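Local coordinates for protein erythromycin C-12 hydroxylase (Saccharopolyspora erythraea, PDB 2JJN) that hydroxylates erythromycin D at C-12 to give erythromycin C, working as a heme-dependent cytochrome P450 monooxygenase of antibiotic biosynthesis, at residues Gly251-Arg255 with Leu394-Leu399; Phe374-Asp380 with Leu399-Ser405. The protein carries 2 engineered substitutions. All coordinates share one frame; numbering follows the deposited sequence.

Interaction 1: residues Gly251-Arg255 with Leu394-Leu399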
loop_
_atom_site.group_PDB
_atom_site.type_symbol
_atom_site.label_atom_id
_atom_site.label_comp_id
_atom_site.label_asym_id
_atom_site.label_seq_id
_atom_site.Cartn_x
_atom_site.Cartn_y
_atom_site.Cartn_z
ATOM N N GLY A 251 -10.540 -0.771 -4.650
ATOM C CA GLY A 251 -11.195 0.303 -5.458
ATOM C C GLY A 251 -10.584 0.328 -6.871
ATOM O O GLY A 251 -11.299 0.405 -7.871
ATOM N N ASN A 252 -9.243 0.294 -6.959
ATOM C CA ASN A 252 -8.564 0.375 -8.243
ATOM C C ASN A 252 -8.929 -0.796 -9.129
ATOM O O ASN A 252 -9.053 -0.622 -10.345
ATOM C CB ASN A 252 -7.043 0.454 -8.041
ATOM C CG ASN A 252 -6.632 1.834 -7.463
ATOM O OD1 ASN A 252 -7.485 2.727 -7.297
ATOM N ND2 ASN A 252 -5.320 2.032 -7.241
ATOM N N ILE A 253 -9.110 -1.971 -8.530
ATOM C CA ILE A 253 -9.449 -3.162 -9.325
ATOM C C ILE A 253 -10.829 -2.942 -9.904
ATOM O O ILE A 253 -11.021 -3.134 -11.105
ATOM C CB ILE A 253 -9.461 -4.409 -8.387
ATOM C CG1 ILE A 253 -8.013 -4.841 -8.101
ATOM C CG2 ILE A 253 -10.242 -5.539 -9.030
ATOM C CD1 ILE A 253 -7.902 -5.893 -6.998
ATOM N N VAL A 254 -11.796 -2.521 -9.088
ATOM C CA VAL A 254 -13.129 -2.346 -9.673
ATOM C C VAL A 254 -13.179 -1.216 -10.696
ATOM O O VAL A 254 -13.816 -1.344 -11.789
ATOM C CB VAL A 254 -14.170 -2.109 -8.548
ATOM C CG1 VAL A 254 -15.541 -1.767 -9.186
ATOM C CG2 VAL A 254 -14.221 -3.386 -7.700
ATOM N N ARG A 255 -12.468 -0.116 -10.419
ATOM C CA ARG A 255 -12.389 0.975 -11.405
ATOM C C ARG A 255 -11.778 0.539 -12.742
ATOM O O ARG A 255 -12.287 0.891 -13.836
ATOM C CB ARG A 255 -11.561 2.141 -10.850
ATOM C CG ARG A 255 -12.235 3.052 -9.924
ATOM C CD ARG A 255 -11.499 4.441 -10.118
ATOM N NE ARG A 255 -10.175 4.346 -9.504
ATOM C CZ ARG A 255 -9.090 5.068 -9.812
ATOM N NH1 ARG A 255 -9.059 5.914 -10.855
ATOM N NH2 ARG A 255 -7.993 4.884 -9.066
ATOM N N LEU A 394 -2.482 6.369 -4.857
ATOM C CA LEU A 394 -3.175 6.500 -6.128
ATOM C C LEU A 394 -4.519 5.776 -6.050
ATOM O O LEU A 394 -4.578 4.567 -6.143
ATOM C CB LEU A 394 -2.293 5.913 -7.263
ATOM C CG LEU A 394 -2.869 6.084 -8.651
ATOM C CD1 LEU A 394 -2.647 7.536 -9.140
ATOM C CD2 LEU A 394 -2.226 5.127 -9.665
ATOM N N GLY A 395 -5.620 6.512 -5.840
ATOM C CA GLY A 395 -6.884 5.836 -5.550
ATOM C C GLY A 395 -7.975 6.848 -5.282
ATOM O O GLY A 395 -7.762 8.058 -5.408
ATOM N N THR A 396 -9.138 6.315 -4.914
ATOM C CA THR A 396 -10.241 7.213 -4.596
ATOM C C THR A 396 -10.716 6.986 -3.175
ATOM O O THR A 396 -10.687 5.873 -2.649
ATOM C CB THR A 396 -11.385 7.067 -5.587
ATOM O OG1 THR A 396 -11.922 5.755 -5.510
ATOM C CG2 THR A 396 -10.887 7.346 -7.031
ATOM N N ARG A 397 -11.214 8.068 -2.573
ATOM C CA ARG A 397 -11.652 8.017 -1.187
ATOM C C ARG A 397 -12.951 7.223 -0.985
ATOM O O ARG A 397 -13.155 6.600 0.044
ATOM C CB ARG A 397 -11.873 9.435 -0.665
ATOM C CG ARG A 397 -10.566 10.223 -0.628
ATOM C CD ARG A 397 -10.760 11.744 -0.739
ATOM N NE ARG A 397 -11.630 12.233 0.320
ATOM C CZ ARG A 397 -12.156 13.460 0.351
ATOM N NH1 ARG A 397 -11.889 14.336 -0.608
ATOM N NH2 ARG A 397 -12.946 13.806 1.359
ATOM N N HIS A 398 -13.793 7.294 -2.010
ATOM C CA HIS A 398 -15.011 6.520 -2.078
ATOM C C HIS A 398 -15.176 5.979 -3.457
ATOM O O HIS A 398 -14.538 6.471 -4.394
ATOM C CB HIS A 398 -16.180 7.424 -1.704
ATOM C CG HIS A 398 -16.110 7.834 -0.273
ATOM N ND1 HIS A 398 -16.411 6.958 0.745
ATOM C CD2 HIS A 398 -15.644 8.963 0.315
ATOM C CE1 HIS A 398 -16.161 7.536 1.911
ATOM N NE2 HIS A 398 -15.722 8.765 1.679
ATOM N N LEU A 399 -16.032 4.992 -3.611
ATOM C CA LEU A 399 -16.290 4.458 -4.943
ATOM C C LEU A 399 -17.754 3.987 -4.984
ATOM O O LEU A 399 -18.074 2.823 -4.775
ATOM C CB LEU A 399 -15.337 3.256 -5.234
ATOM C CG LEU A 399 -15.361 2.933 -6.737
ATOM C CD1 LEU A 399 -14.536 3.956 -7.556
ATOM C CD2 LEU A 399 -14.844 1.490 -7.027
HETATM O O HOH W 1 -8.966 3.430 -4.723
HETATM O O HOH W 2 -10.757 3.632 -6.877
#
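Asn252 reaches from helix 228-259, the long central helix of the P450 fold, to the loop ahead of strand 400-402, where its ND2 donates to Leu394 O at 2.9 Å. The bond is nearly straight (171° at the hydrogen), with the acceptor in the plane of the amide. Leu399 meets the same helix with both methyls: CD1 presses on the aliphatic chain of Arg255, 3.4 Å from CG, while CD2 lies 4.0 Å from Val254 CB. Between these two grips, Thr396 CG2 covers one face of the Arg255 guanidinium from above, displaced toward its rim. A bend at the third torsion of Arg255 (chi3 -73°) brings the guanidinium across to Asn252, so that NH2 donates to OD1 at 2.8 Å; the donor stands 53° above the amide carbonyl plane. Two waters bridge the segments. One links Asn252 OD1 to Thr396 N; the other accepts from Arg255 NE (2.8 Å) and donates to Thr396 OG1 (2.8 Å), which in turn donates to His398 O. Further out, Arg285 O takes a second hydrogen bond from Asn252 ND2, and Leu135 packs on both Val254 and Leu399. The amide is thus used at both ends, and the cationic guanidinium at OD1 would be expected to polarise it, making ND2 a somewhat stronger donor toward the loop.

Interaction 2: residues Phe374-Asp380 with Leu399-Ser405; sequences FGRLTVD and LPVLAGS
Thr378 O receives the N-H of Leu402 at 2.8 Å and, beside it, the CA-H of Val401, with 3.1 Å between Val401 CA and that oxygen. Thr378 and Leu402 form an antiparallel hydrogen-bonded pair, completed by Thr378 N to Leu402 O, and this pair joins two strands of the small three-stranded sheet that P450 nomenclature calls beta-3. Strand 400-402 is its middle member: strand 378-379 lies along one edge, strand 132-134 along the other. A further rung runs from Asp380 N to Pro400 O (2.8 Å), nearly straight at the hydrogen but with the donor 44° above the carbonyl plane. Between the rungs, Val379 and Val401 make a non-hydrogen-bonded pair.

The two faces of the ladder differ. Thr378 and Leu402 extend side by side from one face, Thr378 CG2 lying 3.8 Å from Leu402 CB, while Thr378 OG1 is held by Asp258. Away from these two side chains Leu377, with CG anti to its carbonyl carbon (chi1 -70°), places CD2 over one face of the Phe374 ring, toward its rim. The methyl of Ala403 meets both residues, 3.4 Å from Phe374 CD1 and 3.9 Å from Leu377 CD2, and so closes a small apolar cluster where helix 356-374 ends. Val379 crosses Leu399 at about a right angle, methyl against methyl. Toward the Ser405 end direct pairing gives way to water: one molecule accepts from Ser405 N and reaches Phe374 O and Arg376 O. At the other end the Asp380 carboxylate is held at OD1 by Asp382 N, and another water spans the strands, donating to Asp380 OD2 at 2.7 Å and to Val401 O at 2.9 Å.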
loop_
_atom_site.group_PDB
_atom_site.type_symbol
_atom_site.label_atom_id
_atom_site.label_comp_id
_atom_site.label_asym_id
_atom_site.label_seq_id
_atom_site.Cartn_x
_atom_site.Cartn_y
_atom_site.Cartn_z
ATOM N N PHE A 374 -22.573 -10.512 -7.818
ATOM C CA PHE A 374 -23.162 -9.472 -8.708
ATOM C C PHE A 374 -22.814 -9.732 -10.176
ATOM O O PHE A 374 -23.449 -9.109 -11.071
ATOM C CB PHE A 374 -22.550 -8.133 -8.362
ATOM C CG PHE A 374 -22.797 -7.648 -6.943
ATOM C CD1 PHE A 374 -24.082 -7.299 -6.492
ATOM C CD2 PHE A 374 -21.721 -7.526 -6.073
ATOM C CE1 PHE A 374 -24.298 -6.797 -5.199
ATOM C CE2 PHE A 374 -21.903 -7.010 -4.765
ATOM C CZ PHE A 374 -23.206 -6.624 -4.330
ATOM N N GLY A 375 -21.814 -10.563 -10.425
ATOM C CA GLY A 375 -21.234 -10.730 -11.785
ATOM C C GLY A 375 -20.341 -9.582 -12.244
ATOM O O GLY A 375 -19.355 -9.814 -12.925
ATOM N N ARG A 376 -20.725 -8.354 -11.920
ATOM C CA ARG A 376 -19.943 -7.149 -12.217
ATOM C C ARG A 376 -20.435 -5.984 -11.351
ATOM O O ARG A 376 -21.522 -6.056 -10.750
ATOM C CB ARG A 376 -20.059 -6.806 -13.712
ATOM C CG ARG A 376 -21.483 -6.389 -14.101
ATOM C CD ARG A 376 -21.591 -5.985 -15.604
ATOM N NE ARG A 376 -21.467 -7.221 -16.381
ATOM C CZ ARG A 376 -20.522 -7.517 -17.278
ATOM N NH1 ARG A 376 -19.595 -6.649 -17.694
ATOM N NH2 ARG A 376 -20.570 -8.701 -17.842
ATOM N N LEU A 377 -19.614 -4.952 -11.258
ATOM C CA LEU A 377 -20.033 -3.668 -10.710
ATOM C C LEU A 377 -19.599 -2.588 -11.690
ATOM O O LEU A 377 -18.652 -2.792 -12.445
ATOM C CB LEU A 377 -19.319 -3.385 -9.396
ATOM C CG LEU A 377 -19.801 -4.307 -8.288
ATOM C CD1 LEU A 377 -18.879 -4.054 -7.046
ATOM C CD2 LEU A 377 -21.257 -4.069 -7.881
ATOM N N THR A 378 -20.315 -1.456 -11.683
ATOM C CA THR A 378 -19.855 -0.277 -12.437
ATOM C C THR A 378 -19.792 0.931 -11.493
ATOM O O THR A 378 -20.463 0.944 -10.454
ATOM C CB THR A 378 -20.826 0.062 -13.587
ATOM O OG1 THR A 378 -20.247 1.059 -14.438
ATOM C CG2 THR A 378 -22.204 0.611 -13.045
ATOM N N VAL A 379 -18.901 1.887 -11.782
ATOM C CA VAL A 379 -18.788 3.089 -10.961
ATOM C C VAL A 379 -19.953 4.046 -11.245
ATOM O O VAL A 379 -20.222 4.302 -12.428
ATOM C CB VAL A 379 -17.393 3.767 -11.180
ATOM C CG1 VAL A 379 -17.322 5.038 -10.368
ATOM C CG2 VAL A 379 -16.296 2.733 -10.853
ATOM N N ASP A 380 -20.607 4.520 -10.177
ATOM C CA ASP A 380 -21.787 5.453 -10.206
ATOM C C ASP A 380 -21.304 6.897 -10.060
ATOM O O ASP A 380 -20.778 7.320 -8.992
ATOM C CB ASP A 380 -22.745 5.046 -9.062
ATOM C CG ASP A 380 -23.930 6.018 -8.828
ATOM O OD1 ASP A 380 -24.226 6.871 -9.709
ATOM O OD2 ASP A 380 -24.579 5.882 -7.733
ATOM N N LEU A 399 -16.032 4.992 -3.611
ATOM C CA LEU A 399 -16.290 4.458 -4.943
ATOM C C LEU A 399 -17.754 3.987 -4.984
ATOM O O LEU A 399 -18.074 2.823 -4.775
ATOM C CB LEU A 399 -15.337 3.256 -5.234
ATOM C CG LEU A 399 -15.361 2.933 -6.737
ATOM C CD1 LEU A 399 -14.536 3.956 -7.556
ATOM C CD2 LEU A 399 -14.844 1.490 -7.027
ATOM N N PRO A 400 -18.671 4.922 -5.238
ATOM C CA PRO A 400 -20.056 4.531 -5.409
ATOM C C PRO A 400 -20.146 3.602 -6.585
ATOM O O PRO A 400 -19.577 3.870 -7.662
ATOM C CB PRO A 400 -20.757 5.872 -5.721
ATOM C CG PRO A 400 -19.792 6.935 -5.248
ATOM C CD PRO A 400 -18.421 6.365 -5.397
ATOM N N VAL A 401 -20.821 2.486 -6.378
ATOM C CA VAL A 401 -21.003 1.534 -7.477
ATOM C C VAL A 401 -22.464 1.159 -7.628
ATOM O O VAL A 401 -23.296 1.335 -6.723
ATOM C CB VAL A 401 -20.171 0.234 -7.225
ATOM C CG1 VAL A 401 -18.662 0.558 -7.298
ATOM C CG2 VAL A 401 -20.546 -0.363 -5.827
ATOM N N LEU A 402 -22.754 0.601 -8.804
ATOM C CA LEU A 402 -24.091 0.099 -9.103
ATOM C C LEU A 402 -23.949 -1.332 -9.575
ATOM O O LEU A 402 -23.130 -1.628 -10.468
ATOM C CB LEU A 402 -24.740 0.943 -10.201
ATOM C CG LEU A 402 -25.013 2.411 -9.879
ATOM C CD1 LEU A 402 -25.288 3.225 -11.146
ATOM C CD2 LEU A 402 -26.143 2.541 -8.887
ATOM N N ALA A 403 -24.742 -2.219 -8.968
ATOM C CA ALA A 403 -24.896 -3.591 -9.427
ATOM C C ALA A 403 -26.146 -3.673 -10.300
ATOM O O ALA A 403 -27.280 -3.495 -9.791
ATOM C CB ALA A 403 -25.068 -4.512 -8.216
ATOM N N GLY A 404 -25.977 -3.950 -11.568
ATOM C CA GLY A 404 -27.149 -4.181 -12.411
ATOM C C GLY A 404 -27.848 -5.514 -12.154
ATOM O O GLY A 404 -29.008 -5.700 -12.588
ATOM N N SER A 405 -27.162 -6.443 -11.453
ATOM C CA SER A 405 -27.732 -7.743 -11.136
ATOM C C SER A 405 -27.291 -8.115 -9.727
ATOM O O SER A 405 -26.151 -7.847 -9.310
ATOM C CB SER A 405 -27.156 -8.787 -12.120
ATOM O OG SER A 405 -27.468 -8.412 -13.476
HETATM O O HOH W 3 -24.159 -6.454 -11.527
HETATM O O HOH W 4 -23.124 -3.619 -12.390
HETATM O O HOH W 5 -24.192 3.926 -5.896
#

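Centred 13 Å apart, the two interactions are contiguous, meeting at Leu399, which belongs to both. Their segments alternate along the chain: 251-255 on helix 228-259, then 374-380 at the end of helix 356-374, then 394-399, which runs directly into 399-405. Every touching residue of interaction 1 is buried, and interaction 2 lies farther out, about 24 Å from the centre of the chain. They also touch directly, Val254 CG1 lying 4.1 Å from Leu377 CB and Arg255 CG 4.2 Å from Val379 CG2. Helix 228-259 is thereby joined to the three-stranded sheet, outside the heme and substrate sites, although the Asn252 side chain comes within about 9 Å of the heme.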